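PDB 3TPA: heme-binding protein A from Haemophilus parasuis 29755, which probably binds glutathione outside the cytoplasm as the solute-binding component of a transport system. Local coordinates for residues Ala24-Phe32 with Ser115-Trp124. The protein carries 1 engineered substitution. Residues are numbered along the deposited sequence; the frame is centred on the assembly and turned at random.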
ATOM      1  N   ALA A  24      -7.770 -12.518  -4.778  1.00 13.76           N
ATOM      2  CA  ALA A  24      -7.910 -12.007  -6.143  1.00 14.55           C
ATOM      3  C   ALA A  24      -9.022 -10.953  -6.257  1.00 18.10           C
ATOM      4  O   ALA A  24      -8.944 -10.035  -7.081  1.00 18.41           O
ATOM      5  CB  ALA A  24      -8.172 -13.157  -7.129  1.00 17.32           C
ATOM      6  N   ILE A  25     -10.056 -11.084  -5.433  1.00 14.87           N
ATOM      7  CA  ILE A  25     -11.250 -10.233  -5.576  1.00 20.79           C
ATOM      8  C   ILE A  25     -11.514  -9.300  -4.401  1.00 22.13           C
ATOM      9  O   ILE A  25     -12.642  -8.882  -4.174  1.00 22.33           O
ATOM     10  CB  ILE A  25     -12.528 -11.066  -5.848  1.00 23.29           C
ATOM     11  CG1 ILE A  25     -12.782 -12.048  -4.707  1.00 24.17           C
ATOM     12  CG2 ILE A  25     -12.398 -11.833  -7.159  1.00 24.68           C
ATOM     13  CD1 ILE A  25     -14.127 -12.762  -4.785  1.00 27.62           C
ATOM     14  N   THR A  26     -10.460  -8.966  -3.674  1.00 21.57           N
ATOM     15  CA  THR A  26     -10.579  -8.170  -2.470  1.00 23.35           C
ATOM     16  C   THR A  26     -10.320  -6.710  -2.758  1.00 29.53           C
ATOM     17  O   THR A  26      -9.415  -6.368  -3.515  1.00 26.64           O
ATOM     18  CB  THR A  26      -9.578  -8.634  -1.423  1.00 26.09           C
ATOM     19  OG1 THR A  26      -9.958  -9.930  -0.956  1.00 28.92           O
ATOM     20  CG2 THR A  26      -9.538  -7.663  -0.251  1.00 32.54           C
ATOM     21  N   ASN A  27     -11.126  -5.860  -2.131  1.00 34.45           N
ATOM     22  CA  ASN A  27     -11.066  -4.416  -2.291  1.00 42.26           C
ATOM     23  C   ASN A  27     -10.381  -3.825  -1.081  1.00 40.11           C
ATOM     24  O   ASN A  27      -9.534  -2.941  -1.190  1.00 37.38           O
ATOM     25  CB  ASN A  27     -12.493  -3.871  -2.375  1.00 55.90           C
ATOM     26  CG  ASN A  27     -12.543  -2.359  -2.513  1.00 69.28           C
ATOM     27  OD1 ASN A  27     -11.553  -1.662  -2.292  1.00 74.59           O
ATOM     28  ND2 ASN A  27     -13.715  -1.844  -2.866  1.00 74.90           N
ATOM     29  N   ASP A  28     -10.783  -4.336   0.076  1.00 43.11           N
ATOM     30  CA  ASP A  28     -10.313  -3.889   1.375  1.00 45.69           C
ATOM     31  C   ASP A  28      -9.038  -4.619   1.778  1.00 38.46           C
ATOM     32  O   ASP A  28      -9.083  -5.785   2.140  1.00 35.68           O
ATOM     33  CB  ASP A  28     -11.417  -4.161   2.404  1.00 52.68           C
ATOM     34  CG  ASP A  28     -11.028  -3.741   3.798  1.00 59.34           C
ATOM     35  OD1 ASP A  28     -10.961  -2.519   4.043  1.00 65.03           O
ATOM     36  OD2 ASP A  28     -10.795  -4.628   4.646  1.00 58.12           O
ATOM     37  N   ALA A  29      -7.900  -3.932   1.726  1.00 41.91           N
ATOM     38  CA  ALA A  29      -6.613  -4.580   2.000  1.00 39.22           C
ATOM     39  C   ALA A  29      -6.587  -5.336   3.346  1.00 33.68           C
ATOM     40  O   ALA A  29      -5.816  -6.271   3.542  1.00 32.49           O
ATOM     41  CB  ALA A  29      -5.450  -3.566   1.900  1.00 32.53           C
ATOM     42  N   ASN A  30      -7.440  -4.940   4.268  1.00 32.31           N
ATOM     43  CA  ASN A  30      -7.514  -5.648   5.543  1.00 38.28           C
ATOM     44  C   ASN A  30      -7.954  -7.125   5.465  1.00 36.51           C
ATOM     45  O   ASN A  30      -7.578  -7.902   6.329  1.00 41.01           O
ATOM     46  CB  ASN A  30      -8.342  -4.860   6.563  1.00 51.08           C
ATOM     47  CG  ASN A  30      -7.617  -3.614   7.062  1.00 60.04           C
ATOM     48  OD1 ASN A  30      -7.876  -2.503   6.600  1.00 66.51           O
ATOM     49  ND2 ASN A  30      -6.693  -3.800   8.002  1.00 61.56           N
ATOM     50  N   ASP A  31      -8.726  -7.504   4.436  1.00 28.66           N
ATOM     51  CA  ASP A  31      -9.129  -8.910   4.199  1.00 22.23           C
ATOM     52  C   ASP A  31      -7.947  -9.831   3.906  1.00 18.57           C
ATOM     53  O   ASP A  31      -8.016 -11.029   4.099  1.00 21.25           O
ATOM     54  CB  ASP A  31     -10.073  -9.022   2.986  1.00 23.78           C
ATOM     55  CG  ASP A  31     -11.488  -8.547   3.278  1.00 36.73           C
ATOM     56  OD1 ASP A  31     -11.824  -8.358   4.458  1.00 48.03           O
ATOM     57  OD2 ASP A  31     -12.273  -8.381   2.321  1.00 32.79           O
ATOM     58  N   PHE A  32      -6.886  -9.255   3.365  1.00 21.53           N
ATOM     59  CA  PHE A  32      -5.682  -9.998   3.004  1.00 17.53           C
ATOM     60  C   PHE A  32      -5.080 -10.707   4.210  1.00 14.09           C
ATOM     61  O   PHE A  32      -4.560 -11.808   4.101  1.00 20.55           O
ATOM     62  CB  PHE A  32      -4.649  -9.056   2.391  1.00 16.53           C
ATOM     63  CG  PHE A  32      -4.986  -8.583   1.000  1.00 15.68           C
ATOM     64  CD1 PHE A  32      -5.668  -9.393   0.110  1.00 18.56           C
ATOM     65  CD2 PHE A  32      -4.583  -7.323   0.571  1.00 23.17           C
ATOM     66  CE1 PHE A  32      -5.959  -8.946  -1.204  1.00 20.00           C
ATOM     67  CE2 PHE A  32      -4.866  -6.874  -0.741  1.00 18.85           C
ATOM     68  CZ  PHE A  32      -5.560  -7.681  -1.615  1.00 12.12           C
ATOM     69  N   SER A 115     -18.373 -15.578  -8.158  1.00 28.28           N
ATOM     70  CA  SER A 115     -18.496 -14.709  -6.994  1.00 31.14           C
ATOM     71  C   SER A 115     -18.752 -13.264  -7.374  1.00 35.93           C
ATOM     72  O   SER A 115     -18.563 -12.366  -6.559  1.00 38.06           O
ATOM     73  CB  SER A 115     -17.246 -14.799  -6.116  1.00 29.84           C
ATOM     74  OG  SER A 115     -17.169 -16.067  -5.484  1.00 28.11           O
ATOM     75  N   ALA A 116     -19.185 -13.030  -8.608  1.00 37.91           N
ATOM     76  CA  ALA A 116     -19.430 -11.663  -9.039  1.00 38.75           C
ATOM     77  C   ALA A 116     -18.172 -10.866  -8.738  1.00 41.28           C
ATOM     78  O   ALA A 116     -18.230  -9.693  -8.366  1.00 39.91           O
ATOM     79  CB  ALA A 116     -20.631 -11.078  -8.298  1.00 40.08           C
ATOM     80  N   GLY A 117     -17.031 -11.527  -8.907  1.00 42.93           N
ATOM     81  CA  GLY A 117     -15.749 -10.965  -8.524  1.00 41.68           C
ATOM     82  C   GLY A 117     -15.313  -9.759  -9.335  1.00 33.58           C
ATOM     83  O   GLY A 117     -15.617  -9.653 -10.523  1.00 33.13           O
ATOM     84  N   THR A 118     -14.584  -8.862  -8.672  1.00 28.65           N
ATOM     85  CA  THR A 118     -14.032  -7.653  -9.275  1.00 24.65           C
ATOM     86  C   THR A 118     -12.542  -7.618  -8.972  1.00 26.56           C
ATOM     87  O   THR A 118     -12.135  -7.781  -7.820  1.00 26.70           O
ATOM     88  CB  THR A 118     -14.645  -6.431  -8.632  1.00 35.31           C
ATOM     89  OG1 THR A 118     -14.620  -6.618  -7.216  1.00 43.38           O
ATOM     90  CG2 THR A 118     -16.101  -6.261  -9.066  1.00 36.22           C
ATOM     91  N   TYR A 119     -11.722  -7.378  -9.989  1.00 23.64           N
ATOM     92  CA  TYR A 119     -10.286  -7.529  -9.814  1.00 20.79           C
ATOM     93  C   TYR A 119      -9.648  -6.181  -9.558  1.00 23.11           C
ATOM     94  O   TYR A 119      -8.886  -5.655 -10.375  1.00 22.78           O
ATOM     95  CB  TYR A 119      -9.700  -8.309 -10.996  1.00 13.05           C
ATOM     96  CG  TYR A 119     -10.446  -9.615 -11.103  1.00 16.41           C
ATOM     97  CD1 TYR A 119     -10.154 -10.668 -10.242  1.00 17.17           C
ATOM     98  CD2 TYR A 119     -11.489  -9.782 -12.021  1.00 16.39           C
ATOM     99  CE1 TYR A 119     -10.861 -11.865 -10.291  1.00 19.82           C
ATOM    100  CE2 TYR A 119     -12.209 -10.975 -12.072  1.00 23.40           C
ATOM    101  CZ  TYR A 119     -11.883 -12.014 -11.206  1.00 20.94           C
ATOM    102  OH  TYR A 119     -12.577 -13.205 -11.243  1.00 22.55           O
ATOM    103  N   PHE A 120      -9.992  -5.637  -8.392  1.00 20.42           N
ATOM    104  CA  PHE A 120      -9.589  -4.303  -8.000  1.00 24.09           C
ATOM    105  C   PHE A 120      -8.095  -4.087  -8.155  1.00 16.70           C
ATOM    106  O   PHE A 120      -7.669  -3.064  -8.639  1.00 20.50           O
ATOM    107  CB  PHE A 120      -9.948  -4.031  -6.532  1.00 30.65           C
ATOM    108  CG  PHE A 120     -11.415  -3.977  -6.260  1.00 39.04           C
ATOM    109  CD1 PHE A 120     -12.172  -2.895  -6.688  1.00 40.64           C
ATOM    110  CD2 PHE A 120     -12.039  -5.002  -5.562  1.00 38.81           C
ATOM    111  CE1 PHE A 120     -13.528  -2.847  -6.437  1.00 39.97           C
ATOM    112  CE2 PHE A 120     -13.388  -4.953  -5.300  1.00 37.83           C
ATOM    113  CZ  PHE A 120     -14.136  -3.874  -5.740  1.00 40.84           C
ATOM    114  N   TYR A 121      -7.294  -5.031  -7.685  1.00 17.24           N
ATOM    115  CA  TYR A 121      -5.856  -4.813  -7.658  1.00 16.98           C
ATOM    116  C   TYR A 121      -5.248  -5.018  -9.044  1.00 21.64           C
ATOM    117  O   TYR A 121      -4.374  -4.261  -9.472  1.00 17.77           O
ATOM    118  CB  TYR A 121      -5.185  -5.680  -6.585  1.00 21.92           C
ATOM    119  CG  TYR A 121      -5.036  -4.975  -5.253  1.00 22.25           C
ATOM    120  CD1 TYR A 121      -6.024  -5.048  -4.290  1.00 22.21           C
ATOM    121  CD2 TYR A 121      -3.902  -4.235  -4.965  1.00 24.31           C
ATOM    122  CE1 TYR A 121      -5.889  -4.402  -3.080  1.00 26.46           C
ATOM    123  CE2 TYR A 121      -3.759  -3.579  -3.749  1.00 24.76           C
ATOM    124  CZ  TYR A 121      -4.758  -3.668  -2.813  1.00 30.19           C
ATOM    125  OH  TYR A 121      -4.623  -3.015  -1.600  1.00 35.38           O
ATOM    126  N   PHE A 122      -5.722  -6.030  -9.763  1.00 18.86           N
ATOM    127  CA  PHE A 122      -5.260  -6.224 -11.135  1.00 16.98           C
ATOM    128  C   PHE A 122      -5.323  -4.893 -11.905  1.00 24.26           C
ATOM    129  O   PHE A 122      -4.382  -4.518 -12.614  1.00 17.66           O
ATOM    130  CB  PHE A 122      -6.111  -7.296 -11.821  1.00 25.38           C
ATOM    131  CG  PHE A 122      -5.561  -7.762 -13.145  1.00 24.21           C
ATOM    132  CD1 PHE A 122      -4.584  -8.751 -13.201  1.00 25.30           C
ATOM    133  CD2 PHE A 122      -6.032  -7.233 -14.331  1.00 22.92           C
ATOM    134  CE1 PHE A 122      -4.081  -9.187 -14.426  1.00 22.05           C
ATOM    135  CE2 PHE A 122      -5.524  -7.668 -15.570  1.00 19.79           C
ATOM    136  CZ  PHE A 122      -4.554  -8.642 -15.610  1.00 19.79           C
ATOM    137  N   ASN A 123      -6.437  -4.173 -11.741  1.00 19.10           N
ATOM    138  CA  ASN A 123      -6.641  -2.887 -12.417  1.00 18.86           C
ATOM    139  C   ASN A 123      -5.872  -1.731 -11.777  1.00 22.66           C
ATOM    140  O   ASN A 123      -5.297  -0.896 -12.473  1.00 18.82           O
ATOM    141  CB  ASN A 123      -8.139  -2.548 -12.492  1.00 16.18           C
ATOM    142  CG  ASN A 123      -8.867  -3.420 -13.494  1.00 23.42           C
ATOM    143  OD1 ASN A 123      -8.786  -3.198 -14.701  1.00 26.77           O
ATOM    144  ND2 ASN A 123      -9.560  -4.433 -13.000  1.00 22.74           N
ATOM    145  N   TRP A 124      -5.849  -1.689 -10.451  1.00 26.13           N
ATOM    146  CA  TRP A 124      -5.114  -0.633  -9.757  1.00 28.31           C
ATOM    147  C   TRP A 124      -3.630  -0.641 -10.124  1.00 26.39           C
ATOM    148  O   TRP A 124      -3.017   0.418 -10.220  1.00 24.05           O
ATOM    149  CB  TRP A 124      -5.299  -0.731  -8.246  1.00 31.52           C
ATOM    150  CG  TRP A 124      -6.689  -0.379  -7.792  1.00 47.24           C
ATOM    151  CD1 TRP A 124      -7.573   0.453  -8.425  1.00 52.75           C
ATOM    152  CD2 TRP A 124      -7.367  -0.872  -6.630  1.00 54.15           C
ATOM    153  NE1 TRP A 124      -8.749   0.524  -7.716  1.00 56.63           N
ATOM    154  CE2 TRP A 124      -8.651  -0.283  -6.611  1.00 54.75           C
ATOM    155  CE3 TRP A 124      -7.012  -1.747  -5.594  1.00 55.40           C
ATOM    156  CZ2 TRP A 124      -9.574  -0.538  -5.607  1.00 47.70           C
ATOM    157  CZ3 TRP A 124      -7.934  -2.001  -4.601  1.00 52.91           C
ATOM    158  CH2 TRP A 124      -9.199  -1.398  -4.612  1.00 52.38           C
TER
HETATM  159  O   HOH W   1      -7.266  -8.127  -8.641  1.00 12.93           O
HETATM  160  O   HOH W   2      -8.227  -7.288  -5.891  1.00 20.42           O
HETATM  161  O   HOH W   3     -15.087  -8.841  -5.717  1.00 36.26           O
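Asn-27 carries its CG anti to the backbone N (chi1 179°), while Phe-120 sets its CG anti to the carbonyl carbon, beside the N (chi1 -67°), and the two torsions lay one side chain over the other. Asn-27 CB sits over one face of the phenyl ring, 3.6 Å from the centroid of Phe-120, a CH-pi contact. The amide beyond it is tilted 35° from the ring; its OD1 goes on to the edge of the indole, 3.3 Å from Trp-124 CH2. Tyr-121, with Trp-124 CE3 over one face of its ring, brings CE1 to the edge of Phe-32, 3.6 Å from CE2, the two aromatic planes being oblique to one another. At the other end Ile-25 presses CG2 against Tyr-119, 3.5 Å from CE1, and the tyrosine hydroxyl is held by the carbonyl of His-112.

No direct hydrogen bond joins the two segments, and ordered water does this work instead. One water accepts from Phe-122 N (2.8 Å) and another from Tyr-121 N (3.0 Å); these N-H groups lie in the first turn of helix 120-124. Both waters are within bonding distance of Ala-24 O, the second also of Thr-26 O. A third links Ile-25 O to Thr-118 N. The arrangement is that of a helix N-terminus, with Tyr-119 at the N-cap, joined by water to the loop after strand 9-14 in a family 5 solute-binding protein.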